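Side-chain contacts in 3-keto-5-aminohexanoate cleavage enzyme (Ralstonia eutropha, PDB 3C6C), which probably cleaves 3-keto-5-aminohexanoate or a related beta-keto acid at a metal site in a TIM-barrel fold: residues C54-K59 and F279-Q284; G95-L100 and E305-M310; G151-G156 and F160-T165; L185-F188 and D192-F195. All blocks are in the same frame, centred on the assembly; numbering follows the deposited sequence. Where two conformers were deposited one is given.

Interaction 1 of 4, residues C54-K59 and F279-Q284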
loop_
_atom_site.group_PDB
_atom_site.type_symbol
_atom_site.label_atom_id
_atom_site.label_comp_id
_atom_site.label_asym_id
_atom_site.label_seq_id
_atom_site.Cartn_x
_atom_site.Cartn_y
_atom_site.Cartn_z
ATOM N N CYS A 54 -5.281 -22.494 30.327
ATOM C CA CYS A 54 -5.622 -23.058 29.005
ATOM C C CYS A 54 -7.082 -23.441 28.957
ATOM O O CYS A 54 -7.768 -23.226 27.965
ATOM C CB CYS A 54 -4.755 -24.293 28.657
ATOM S SG CYS A 54 -2.991 -23.949 28.471
ATOM N N VAL A 55 -7.543 -24.056 30.043
ATOM C CA VAL A 55 -8.931 -24.512 30.135
ATOM C C VAL A 55 -9.895 -23.325 30.166
ATOM O O VAL A 55 -10.927 -23.330 29.508
ATOM C CB VAL A 55 -9.139 -25.476 31.345
ATOM C CG1 VAL A 55 -10.646 -25.783 31.564
ATOM C CG2 VAL A 55 -8.349 -26.788 31.101
ATOM N N GLU A 56 -9.532 -22.321 30.932
ATOM C CA GLU A 56 -10.285 -21.058 31.029
ATOM C C GLU A 56 -10.414 -20.387 29.652
ATOM O O GLU A 56 -11.493 -19.934 29.232
ATOM C CB GLU A 56 -9.555 -20.122 32.012
ATOM C CG GLU A 56 -10.112 -18.712 32.175
ATOM C CD GLU A 56 -9.190 -17.878 33.047
ATOM O OE1 GLU A 56 -9.151 -18.099 34.279
ATOM O OE2 GLU A 56 -8.478 -17.022 32.531
ATOM N N ALA A 57 -9.303 -20.361 28.935
ATOM C CA ALA A 57 -9.293 -19.811 27.574
ATOM C C ALA A 57 -10.214 -20.620 26.650
ATOM O O ALA A 57 -11.012 -20.067 25.903
ATOM C CB ALA A 57 -7.864 -19.747 26.995
ATOM N N ALA A 58 -10.129 -21.950 26.758
ATOM C CA ALA A 58 -10.962 -22.846 25.943
ATOM C C ALA A 58 -12.443 -22.572 26.186
ATOM O O ALA A 58 -13.257 -22.465 25.270
ATOM C CB ALA A 58 -10.631 -24.339 26.244
ATOM N N LYS A 59 -12.785 -22.463 27.463
ATOM C CA LYS A 59 -14.174 -22.301 27.848
ATOM C C LYS A 59 -14.731 -20.964 27.352
ATOM O O LYS A 59 -15.927 -20.810 27.125
ATOM C CB LYS A 59 -14.356 -22.443 29.362
ATOM C CG LYS A 59 -14.306 -23.872 29.822
ATOM C CD LYS A 59 -14.352 -23.946 31.337
ATOM C CE LYS A 59 -14.310 -25.378 31.870
ATOM N NZ LYS A 59 -14.206 -25.367 33.373
ATOM N N PHE A 279 -5.780 -5.291 35.608
ATOM C CA PHE A 279 -5.274 -6.574 35.126
ATOM C C PHE A 279 -6.403 -7.475 34.585
ATOM O O PHE A 279 -7.521 -7.487 35.097
ATOM C CB PHE A 279 -4.514 -7.329 36.225
ATOM C CG PHE A 279 -3.225 -6.672 36.628
ATOM C CD1 PHE A 279 -2.215 -6.474 35.702
ATOM C CD2 PHE A 279 -3.034 -6.214 37.923
ATOM C CE1 PHE A 279 -1.020 -5.899 36.070
ATOM C CE2 PHE A 279 -1.839 -5.606 38.281
ATOM C CZ PHE A 279 -0.838 -5.457 37.365
ATOM N N ALA A 280 -6.046 -8.202 33.540
ATOM C CA ALA A 280 -6.917 -9.192 32.872
ATOM C C ALA A 280 -6.629 -10.627 33.289
ATOM O O ALA A 280 -5.517 -10.991 33.686
ATOM C CB ALA A 280 -6.767 -9.091 31.337
ATOM N N THR A 281 -7.656 -11.453 33.155
ATOM C CA THR A 281 -7.451 -12.893 33.013
ATOM C C THR A 281 -7.385 -13.265 31.520
ATOM O O THR A 281 -7.860 -12.539 30.646
ATOM C CB THR A 281 -8.592 -13.722 33.665
ATOM O OG1 THR A 281 -9.784 -13.610 32.860
ATOM C CG2 THR A 281 -8.857 -13.300 35.179
ATOM N N ASN A 282 -6.835 -14.438 31.239
ATOM C CA ASN A 282 -6.802 -14.959 29.871
ATOM C C ASN A 282 -8.206 -15.087 29.323
ATOM O O ASN A 282 -8.473 -14.676 28.205
ATOM C CB ASN A 282 -6.065 -16.286 29.773
ATOM C CG ASN A 282 -4.562 -16.108 29.764
ATOM O OD1 ASN A 282 -4.002 -15.575 28.806
ATOM N ND2 ASN A 282 -3.903 -16.565 30.831
ATOM N N GLY A 283 -9.122 -15.586 30.145
ATOM C CA GLY A 283 -10.520 -15.724 29.732
ATOM C C GLY A 283 -11.154 -14.428 29.306
ATOM O O GLY A 283 -11.898 -14.346 28.325
ATOM N N GLN A 284 -10.837 -13.380 30.042
ATOM C CA GLN A 284 -11.426 -12.074 29.734
ATOM C C GLN A 284 -10.920 -11.564 28.379
ATOM O O GLN A 284 -11.642 -10.976 27.593
ATOM C CB GLN A 284 -11.107 -11.077 30.852
ATOM C CG GLN A 284 -11.911 -11.354 32.068
ATOM C CD GLN A 284 -11.415 -10.641 33.304
ATOM O OE1 GLN A 284 -10.354 -10.034 33.314
ATOM N NE2 GLN A 284 -12.192 -10.751 34.379
HETATM O O HOH W 1 -5.826 -16.544 33.155
#

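Interaction 2 of 4, residues G95-L100 and E305-M310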
loop_
_atom_site.group_PDB
_atom_site.type_symbol
_atom_site.label_atom_id
_atom_site.label_comp_id
_atom_site.label_asym_id
_atom_site.label_seq_id
_atom_site.Cartn_x
_atom_site.Cartn_y
_atom_site.Cartn_z
ATOM N N GLY A 95 -10.985 -32.550 30.789
ATOM C CA GLY A 95 -12.346 -32.710 30.246
ATOM C C GLY A 95 -12.718 -31.637 29.235
ATOM O O GLY A 95 -13.816 -31.623 28.709
ATOM N N THR A 96 -11.753 -30.771 28.971
ATOM C CA THR A 96 -11.893 -29.689 27.994
ATOM C C THR A 96 -10.829 -29.847 26.934
ATOM O O THR A 96 -9.661 -30.036 27.242
ATOM C CB THR A 96 -11.773 -28.304 28.659
ATOM O OG1 THR A 96 -12.862 -28.105 29.577
ATOM C CG2 THR A 96 -11.769 -27.176 27.617
ATOM N N ASP A 97 -11.271 -29.780 25.682
ATOM C CA ASP A 97 -10.386 -29.866 24.503
ATOM C C ASP A 97 -9.999 -28.490 23.988
ATOM O O ASP A 97 -10.769 -27.514 24.031
ATOM C CB ASP A 97 -11.048 -30.664 23.391
ATOM C CG ASP A 97 -10.179 -30.795 22.155
ATOM O OD1 ASP A 97 -9.010 -31.258 22.258
ATOM O OD2 ASP A 97 -10.699 -30.494 21.067
ATOM N N ILE A 98 -8.760 -28.452 23.546
ATOM C CA ILE A 98 -8.131 -27.282 22.896
ATOM C C ILE A 98 -6.855 -27.778 22.185
ATOM O O ILE A 98 -6.170 -28.694 22.682
ATOM C CB ILE A 98 -7.856 -26.138 23.933
ATOM C CG1 ILE A 98 -7.434 -24.832 23.223
ATOM C CG2 ILE A 98 -6.832 -26.589 25.012
ATOM C CD1 ILE A 98 -7.603 -23.575 24.080
ATOM N N VAL A 99 -6.554 -27.193 21.032
ATOM C CA VAL A 99 -5.323 -27.524 20.281
ATOM C C VAL A 99 -4.169 -26.952 21.110
ATOM O O VAL A 99 -4.254 -25.831 21.589
ATOM C CB VAL A 99 -5.319 -26.951 18.834
ATOM C CG1 VAL A 99 -3.996 -27.286 18.098
ATOM C CG2 VAL A 99 -6.546 -27.462 18.059
ATOM N N LEU A 100 -3.131 -27.766 21.294
ATOM C CA LEU A 100 -1.933 -27.342 22.026
ATOM C C LEU A 100 -0.803 -26.913 21.094
ATOM O O LEU A 100 -0.458 -27.590 20.138
ATOM C CB LEU A 100 -1.426 -28.446 22.952
ATOM C CG LEU A 100 -2.401 -29.017 23.963
ATOM C CD1 LEU A 100 -1.755 -30.116 24.793
ATOM C CD2 LEU A 100 -2.973 -27.892 24.806
ATOM N N GLU A 305 -12.809 -27.205 14.439
ATOM C CA GLU A 305 -12.876 -26.362 13.237
ATOM C C GLU A 305 -11.493 -25.848 12.847
ATOM O O GLU A 305 -11.130 -25.789 11.656
ATOM C CB GLU A 305 -13.847 -25.180 13.424
ATOM C CG GLU A 305 -15.296 -25.625 13.396
ATOM C CD GLU A 305 -16.290 -24.575 13.842
ATOM O OE1 GLU A 305 -15.902 -23.586 14.474
ATOM O OE2 GLU A 305 -17.487 -24.745 13.546
ATOM N N ALA A 306 -10.716 -25.465 13.862
ATOM C CA ALA A 306 -9.355 -24.971 13.633
ATOM C C ALA A 306 -8.481 -26.099 13.095
ATOM O O ALA A 306 -7.673 -25.920 12.187
ATOM C CB ALA A 306 -8.753 -24.401 14.924
ATOM N N ARG A 307 -8.683 -27.291 13.643
ATOM C CA ARG A 307 -7.939 -28.468 13.143
ATOM C C ARG A 307 -8.237 -28.674 11.665
ATOM O O ARG A 307 -7.336 -28.851 10.841
ATOM C CB ARG A 307 -8.282 -29.751 13.907
ATOM C CG ARG A 307 -7.732 -29.790 15.322
ATOM C CD ARG A 307 -8.078 -31.072 16.073
ATOM N NE ARG A 307 -7.450 -31.052 17.405
ATOM C CZ ARG A 307 -8.075 -30.845 18.559
ATOM N NH1 ARG A 307 -9.383 -30.695 18.627
ATOM N NH2 ARG A 307 -7.368 -30.807 19.670
ATOM N N ASP A 308 -9.513 -28.595 11.316
ATOM C CA ASP A 308 -9.925 -28.784 9.912
ATOM C C ASP A 308 -9.293 -27.739 8.966
ATOM O O ASP A 308 -8.817 -28.071 7.858
ATOM C CB ASP A 308 -11.456 -28.768 9.778
ATOM C CG ASP A 308 -12.122 -29.980 10.420
ATOM O OD1 ASP A 308 -11.434 -31.010 10.696
ATOM O OD2 ASP A 308 -13.356 -29.898 10.648
ATOM N N ILE A 309 -9.299 -26.483 9.407
ATOM C CA ILE A 309 -8.713 -25.360 8.661
ATOM C C ILE A 309 -7.203 -25.601 8.434
ATOM O O ILE A 309 -6.668 -25.348 7.351
ATOM C CB ILE A 309 -9.015 -23.987 9.345
ATOM C CG1 ILE A 309 -10.501 -23.654 9.214
ATOM C CG2 ILE A 309 -8.135 -22.862 8.783
ATOM C CD1 ILE A 309 -11.020 -22.626 10.260
HETATM N N MSE A 310 -6.557 -26.194 9.425
HETATM C CA MSE A 310 -5.092 -26.347 9.432
HETATM C C MSE A 310 -4.661 -27.681 8.857
HETATM O O MSE A 310 -3.476 -27.964 8.715
HETATM C CB MSE A 310 -4.513 -26.186 10.851
HETATM C CG MSE A 310 -4.571 -24.741 11.332
HETATM SE SE MSE A 310 -3.679 -24.524 13.012
HETATM C CE MSE A 310 -4.974 -25.018 14.073
#

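Interaction 3 of 4, residues G151-G156 and F160-T165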
loop_
_atom_site.group_PDB
_atom_site.type_symbol
_atom_site.label_atom_id
_atom_site.label_comp_id
_atom_site.label_asym_id
_atom_site.label_seq_id
_atom_site.Cartn_x
_atom_site.Cartn_y
_atom_site.Cartn_z
ATOM N N GLY A 151 18.288 -12.111 15.058
ATOM C CA GLY A 151 18.213 -10.665 15.145
ATOM C C GLY A 151 18.417 -10.068 16.509
ATOM O O GLY A 151 18.450 -10.760 17.512
ATOM N N ASN A 152 18.630 -8.763 16.471
ATOM C CA ASN A 152 18.717 -7.926 17.669
ATOM C C ASN A 152 17.332 -7.808 18.289
ATOM O O ASN A 152 16.378 -7.339 17.647
ATOM C CB ASN A 152 19.231 -6.523 17.339
ATOM C CG ASN A 152 20.684 -6.521 16.892
ATOM O OD1 ASN A 152 21.454 -7.367 17.322
ATOM N ND2 ASN A 152 21.060 -5.566 16.033
ATOM N N GLN A 153 17.241 -8.230 19.538
ATOM C CA GLN A 153 15.983 -8.174 20.268
ATOM C C GLN A 153 16.069 -7.471 21.606
ATOM O O GLN A 153 17.139 -7.284 22.184
ATOM C CB GLN A 153 15.389 -9.559 20.447
ATOM C CG GLN A 153 15.201 -10.281 19.131
ATOM C CD GLN A 153 13.803 -10.835 18.974
ATOM O OE1 GLN A 153 12.960 -10.684 19.867
ATOM N NE2 GLN A 153 13.548 -11.484 17.839
ATOM N N VAL A 154 14.886 -7.098 22.065
ATOM C CA VAL A 154 14.721 -6.368 23.341
ATOM C C VAL A 154 13.552 -6.953 24.113
ATOM O O VAL A 154 12.474 -7.157 23.560
ATOM C CB VAL A 154 14.413 -4.857 23.153
ATOM C CG1 VAL A 154 14.377 -4.136 24.526
ATOM C CG2 VAL A 154 15.411 -4.158 22.213
ATOM N N GLU A 155 13.803 -7.242 25.383
ATOM C CA GLU A 155 12.740 -7.602 26.329
ATOM C C GLU A 155 12.886 -6.714 27.550
ATOM O O GLU A 155 13.808 -6.874 28.352
ATOM C CB GLU A 155 12.808 -9.074 26.729
ATOM C CG GLU A 155 11.663 -9.470 27.697
ATOM C CD GLU A 155 11.708 -10.921 28.119
ATOM O OE1 GLU A 155 12.595 -11.276 28.937
ATOM O OE2 GLU A 155 10.834 -11.691 27.645
ATOM N N GLY A 156 11.993 -5.746 27.637
ATOM C CA GLY A 156 12.082 -4.711 28.649
ATOM C C GLY A 156 13.301 -3.854 28.416
ATOM O O GLY A 156 13.401 -3.152 27.417
ATOM N N PHE A 160 19.444 -8.323 23.647
ATOM C CA PHE A 160 20.132 -9.575 23.309
ATOM C C PHE A 160 19.989 -9.898 21.839
ATOM O O PHE A 160 19.333 -9.172 21.085
ATOM C CB PHE A 160 19.571 -10.747 24.131
ATOM C CG PHE A 160 18.110 -11.034 23.862
ATOM C CD1 PHE A 160 17.118 -10.219 24.394
ATOM C CD2 PHE A 160 17.730 -12.107 23.063
ATOM C CE1 PHE A 160 15.785 -10.472 24.148
ATOM C CE2 PHE A 160 16.385 -12.348 22.793
ATOM C CZ PHE A 160 15.416 -11.534 23.342
ATOM N N VAL A 161 20.590 -11.033 21.491
ATOM C CA VAL A 161 20.527 -11.596 20.150
ATOM C C VAL A 161 19.824 -12.946 20.152
ATOM O O VAL A 161 20.139 -13.846 20.922
ATOM C CB VAL A 161 21.931 -11.761 19.493
ATOM C CG1 VAL A 161 21.815 -12.567 18.182
ATOM C CG2 VAL A 161 22.589 -10.407 19.227
ATOM N N TYR A 162 18.821 -13.040 19.286
ATOM C CA TYR A 162 18.139 -14.317 18.988
ATOM C C TYR A 162 18.922 -14.978 17.898
ATOM O O TYR A 162 19.027 -14.438 16.799
ATOM C CB TYR A 162 16.705 -14.156 18.427
ATOM C CG TYR A 162 15.564 -14.308 19.405
ATOM C CD1 TYR A 162 15.707 -15.037 20.572
ATOM C CD2 TYR A 162 14.325 -13.750 19.124
ATOM C CE1 TYR A 162 14.656 -15.173 21.461
ATOM C CE2 TYR A 162 13.262 -13.876 20.003
ATOM C CZ TYR A 162 13.438 -14.588 21.172
ATOM O OH TYR A 162 12.403 -14.721 22.054
ATOM N N LEU A 163 19.462 -16.142 18.206
ATOM C CA LEU A 163 20.327 -16.889 17.277
ATOM C C LEU A 163 19.729 -18.211 16.838
ATOM O O LEU A 163 19.796 -19.246 17.536
ATOM C CB LEU A 163 21.726 -17.106 17.885
ATOM C CG LEU A 163 22.748 -17.753 16.952
ATOM C CD1 LEU A 163 23.152 -16.774 15.867
ATOM C CD2 LEU A 163 23.964 -18.259 17.750
ATOM N N ASN A 164 19.098 -18.124 15.681
ATOM C CA ASN A 164 18.523 -19.277 14.998
ATOM C C ASN A 164 19.028 -19.360 13.562
ATOM O O ASN A 164 18.438 -18.787 12.640
ATOM C CB ASN A 164 16.997 -19.191 15.024
ATOM C CG ASN A 164 16.438 -19.278 16.427
ATOM O OD1 ASN A 164 16.439 -20.339 17.051
ATOM N ND2 ASN A 164 15.958 -18.162 16.925
ATOM N N THR A 165 20.129 -20.083 13.397
ATOM C CA THR A 165 20.788 -20.224 12.097
ATOM C C THR A 165 19.856 -20.974 11.173
ATOM O O THR A 165 19.034 -21.762 11.615
ATOM C CB THR A 165 22.135 -20.984 12.204
ATOM O OG1 THR A 165 21.877 -22.302 12.696
ATOM C CG2 THR A 165 23.106 -20.278 13.165
HETATM O O HOH W 2 10.560 -12.100 20.736
#

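Interaction 4 of 4, residues L185-F188 and D192-F195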
loop_
_atom_site.group_PDB
_atom_site.type_symbol
_atom_site.label_atom_id
_atom_site.label_comp_id
_atom_site.label_asym_id
_atom_site.label_seq_id
_atom_site.Cartn_x
_atom_site.Cartn_y
_atom_site.Cartn_z
ATOM N N LEU A 185 5.338 -20.801 12.203
ATOM C CA LEU A 185 6.517 -20.060 11.770
ATOM C C LEU A 185 6.346 -18.612 12.167
ATOM O O LEU A 185 5.571 -17.852 11.554
ATOM C CB LEU A 185 6.719 -20.168 10.244
ATOM C CG LEU A 185 6.755 -21.578 9.658
ATOM C CD1 LEU A 185 6.783 -21.507 8.134
ATOM C CD2 LEU A 185 7.938 -22.383 10.226
ATOM N N GLU A 186 7.099 -18.246 13.195
ATOM C CA GLU A 186 7.043 -16.901 13.773
ATOM C C GLU A 186 8.030 -15.986 13.049
ATOM O O GLU A 186 9.240 -16.223 13.015
ATOM C CB GLU A 186 7.332 -16.895 15.276
ATOM C CG GLU A 186 6.768 -18.063 16.114
ATOM C CD GLU A 186 5.260 -18.134 16.233
ATOM O OE1 GLU A 186 4.556 -17.169 15.850
ATOM O OE2 GLU A 186 4.771 -19.187 16.750
ATOM N N VAL A 187 7.462 -14.932 12.482
ATOM C CA VAL A 187 8.195 -13.979 11.627
ATOM C C VAL A 187 8.154 -12.538 12.122
ATOM O O VAL A 187 7.138 -12.043 12.639
ATOM C CB VAL A 187 7.696 -14.079 10.141
ATOM C CG1 VAL A 187 7.838 -15.537 9.609
ATOM C CG2 VAL A 187 6.239 -13.527 9.980
ATOM N N PHE A 188 9.314 -11.887 12.001
ATOM C CA PHE A 188 9.533 -10.526 12.520
ATOM C C PHE A 188 9.845 -9.518 11.433
ATOM O O PHE A 188 10.074 -8.336 11.705
ATOM C CB PHE A 188 10.679 -10.529 13.542
ATOM C CG PHE A 188 10.392 -11.324 14.795
ATOM C CD1 PHE A 188 10.456 -12.709 14.783
ATOM C CD2 PHE A 188 10.111 -10.689 15.983
ATOM C CE1 PHE A 188 10.222 -13.432 15.929
ATOM C CE2 PHE A 188 9.877 -11.417 17.141
ATOM C CZ PHE A 188 9.939 -12.779 17.103
ATOM N N ASP A 192 12.230 -12.812 7.000
ATOM C CA ASP A 192 11.861 -14.014 7.734
ATOM C C ASP A 192 10.806 -14.824 6.960
ATOM O O ASP A 192 10.852 -16.058 6.914
ATOM C CB ASP A 192 11.300 -13.683 9.135
ATOM C CG ASP A 192 12.336 -13.146 10.124
ATOM O OD1 ASP A 192 13.572 -13.091 9.843
ATOM O OD2 ASP A 192 11.876 -12.746 11.234
ATOM N N ILE A 193 9.846 -14.109 6.384
ATOM C CA ILE A 193 8.786 -14.733 5.569
ATOM C C ILE A 193 9.413 -15.451 4.359
ATOM O O ILE A 193 9.024 -16.563 3.998
ATOM C CB ILE A 193 7.693 -13.744 5.131
ATOM C CG1 ILE A 193 6.961 -13.231 6.387
ATOM C CG2 ILE A 193 6.740 -14.395 4.125
ATOM C CD1 ILE A 193 6.037 -12.022 6.145
ATOM N N LEU A 194 10.385 -14.795 3.744
ATOM C CA LEU A 194 11.082 -15.398 2.590
ATOM C C LEU A 194 11.746 -16.702 2.991
ATOM O O LEU A 194 11.712 -17.699 2.245
ATOM C CB LEU A 194 12.120 -14.449 1.984
ATOM C CG LEU A 194 11.608 -13.163 1.337
ATOM C CD1 LEU A 194 12.741 -12.493 0.592
ATOM C CD2 LEU A 194 10.413 -13.388 0.447
ATOM N N PHE A 195 12.341 -16.725 4.171
ATOM C CA PHE A 195 13.036 -17.947 4.606
ATOM C C PHE A 195 12.003 -19.055 4.882
ATOM O O PHE A 195 12.231 -20.228 4.600
ATOM C CB PHE A 195 13.955 -17.744 5.806
ATOM C CG PHE A 195 14.662 -19.010 6.198
ATOM C CD1 PHE A 195 15.530 -19.616 5.287
ATOM C CD2 PHE A 195 14.386 -19.654 7.380
ATOM C CE1 PHE A 195 16.164 -20.815 5.594
ATOM C CE2 PHE A 195 15.017 -20.851 7.695
ATOM C CZ PHE A 195 15.905 -21.432 6.784
#

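Interaction 1 of 4, residues C54-K59 and F279-Q284
E56 and G283 make a side-chain-to-backbone hydrogen bond between two helices of the TIM barrel. E56 lies on helix 47-60, and G283 is in the first turn of helix 282-295. The glutamate chain is extended, with CG anti to the backbone N (chi1 175°), which carries the carboxylate across to the start of the other helix. There OE2 of E56 accepts from G283 N at 2.9 Å. The N-H comes from the anti side of OE2 and lies 23° out of the carboxylate plane. CG of E56 also packs against the glycine backbone, 3.9 Å from G283 CA. N282 N lies close to OE2 but is badly angled for a direct bond. A water fills that role: it donates to E56 OE2 at 2.8 Å and accepts from both N282 N and N282 ND2. The side-chain amide of N282 is fixed further by V30 O, which accepts from ND2, and by L268 N, which donates to OD1. The helix start is ordered by a capping box. Q284 N donates to T281 OG1 at 3.0 Å, and T281 N donates to Q284 OE1 at 3.1 Å. A57 and N282 also both touch C28 of strand 23-29. A carboxylate set against the first backbone N-H groups of a helix lies at the positive end of the helix dipole, which would probably stabilise its charged form.

Interaction 2 of 4, residues G95-L100 and E305-M310
R307 sets CG beside its backbone N (chi1 -71°) and then runs straight from CG to NE, while D97 holds CG anti to its own N (chi1 -180°). The two side chains meet head-on in a bidentate salt bridge. It joins the loop leading into barrel strand 99-103 of the TIM fold to helix 303-310, near the C terminus. The guanidinium grips end-on, with one nitrogen to each carboxylate oxygen. R307 NH1 donates to D97 OD2 at 2.8 Å, nearly straight and in the guanidinium plane. R307 NH2 donates to D97 OD1 at 3.1 Å, with that oxygen a little out of the guanidinium plane. Both oxygens use their syn lone pairs, and the two flat groups are only 19° from coplanar. Other acids share the arginine: E142 takes NE, and D304 forms a second salt bridge to NH1. Three carboxylates gather round one guanidinium. This limits its rotation and would probably keep it charged. V99 supplies the apolar side of the contact. It runs alongside the arginine the other way and also touches the aliphatic part, with its CG2 3.8 Å from R307 CG. The same methyl lies over one guanidinium face, with V99 CG2 3.7 Å from R307 CZ.

Interaction 3 of 4, residues G151-G156 and F160-T165
Four backbone hydrogen bonds join G151 and Q153 to Y162 and F160 in an antiparallel beta hairpin, strands 151-155 and 158-162. Y162 N donates to G151 O at 2.9 Å, and G151 N returns a bond to Y162 O. In the next hydrogen-bonded pair, Q153 N donates to F160 O at 2.8 Å and F160 N donates to Q153 O at 2.9 Å. Between them, N152 and V161 form a non-hydrogen-bonded pair, where V161 CA makes a CA-H...O contact with G151 O. On this face N152 OD1 lies 3.8 Å from V161 CG2. The amide of N152 turns to the second subunit, bonding T150 and N164 of that chain, and V161 packs on L163 of the same neighbour. The face that carries N152 and V161 is thus part of the subunit interface. Q153, F160 and Y162 share the other face of the sheet. The Q153 amide lies near the Y162 ring. Y162 was modelled in two conformers, so the details of this approach are doubtful. A water donates to Q153 OE1 at 2.9 Å. F160 holds CG between its backbone N and carbonyl carbon (chi1 63°), which folds the ring over Q153. The result is a CH-pi contact, with Q153 CB 3.9 Å from the F160 ring centroid and 25° off its normal.

Interaction 4 of 4, residues L185-F188 and D192-F195
In the beta-alpha-beta unit of strand 182-187, helix 190-201 and strand 210-214, D192 reaches back from the helix to F188, just past the end of the first strand. D192 sets CG anti to its carbonyl carbon (chi1 -70°), and this brings the carboxylate to the strand end. OD2 of D192 accepts from F188 N at 2.8 Å. The N-H meets OD2 on its anti side, 17° out of the carboxylate plane. The same oxygen is also bound by T149 OG1, from the loop after the neighbouring strand 143-147. OD2 sits 3.4 Å from F188 CB and lies in plane at the edge of the F188 ring, whose plane stands 80° from the carboxylate. Beside this polar group, V187 packs on the helix. Its CB meets D192 CB at 3.8 Å, and its CG2 touches I193 CG1 at 3.7 Å, the two side chains set roughly perpendicular. S189 OG bonds D192 N, so the short turn is tied at the helix backbone as well. The F188 side chain is about 9 Å from the bound nickel ion. With both bonds converging on OD2, one oxygen of a buried aspartate links the strand end, the helix and the T149 loop.

How the interactions relate
From the N terminus, helix 47-60 opens interaction 1 and the loop before strand 99-103 opens interaction 2. Interactions 3 and 4 then close short local loops in series, first the 151-165 hairpin and then the 185-195 strand-helix turn. Both lie within the long spans of interactions 1 and 2. The chain next returns to close interaction 1 at helix 282-295 and interaction 2 at helix 303-310, so these two cross. They also touch, A58 and V55 packing on T96, and together they tie helix 47-60 and the approach to strand 99-103 to the two C-terminal helices. Interaction 3 lies about 29 Å from interaction 1, centre to centre. Q153 meets F188 where interactions 3 and 4 touch, and both reach the second subunit.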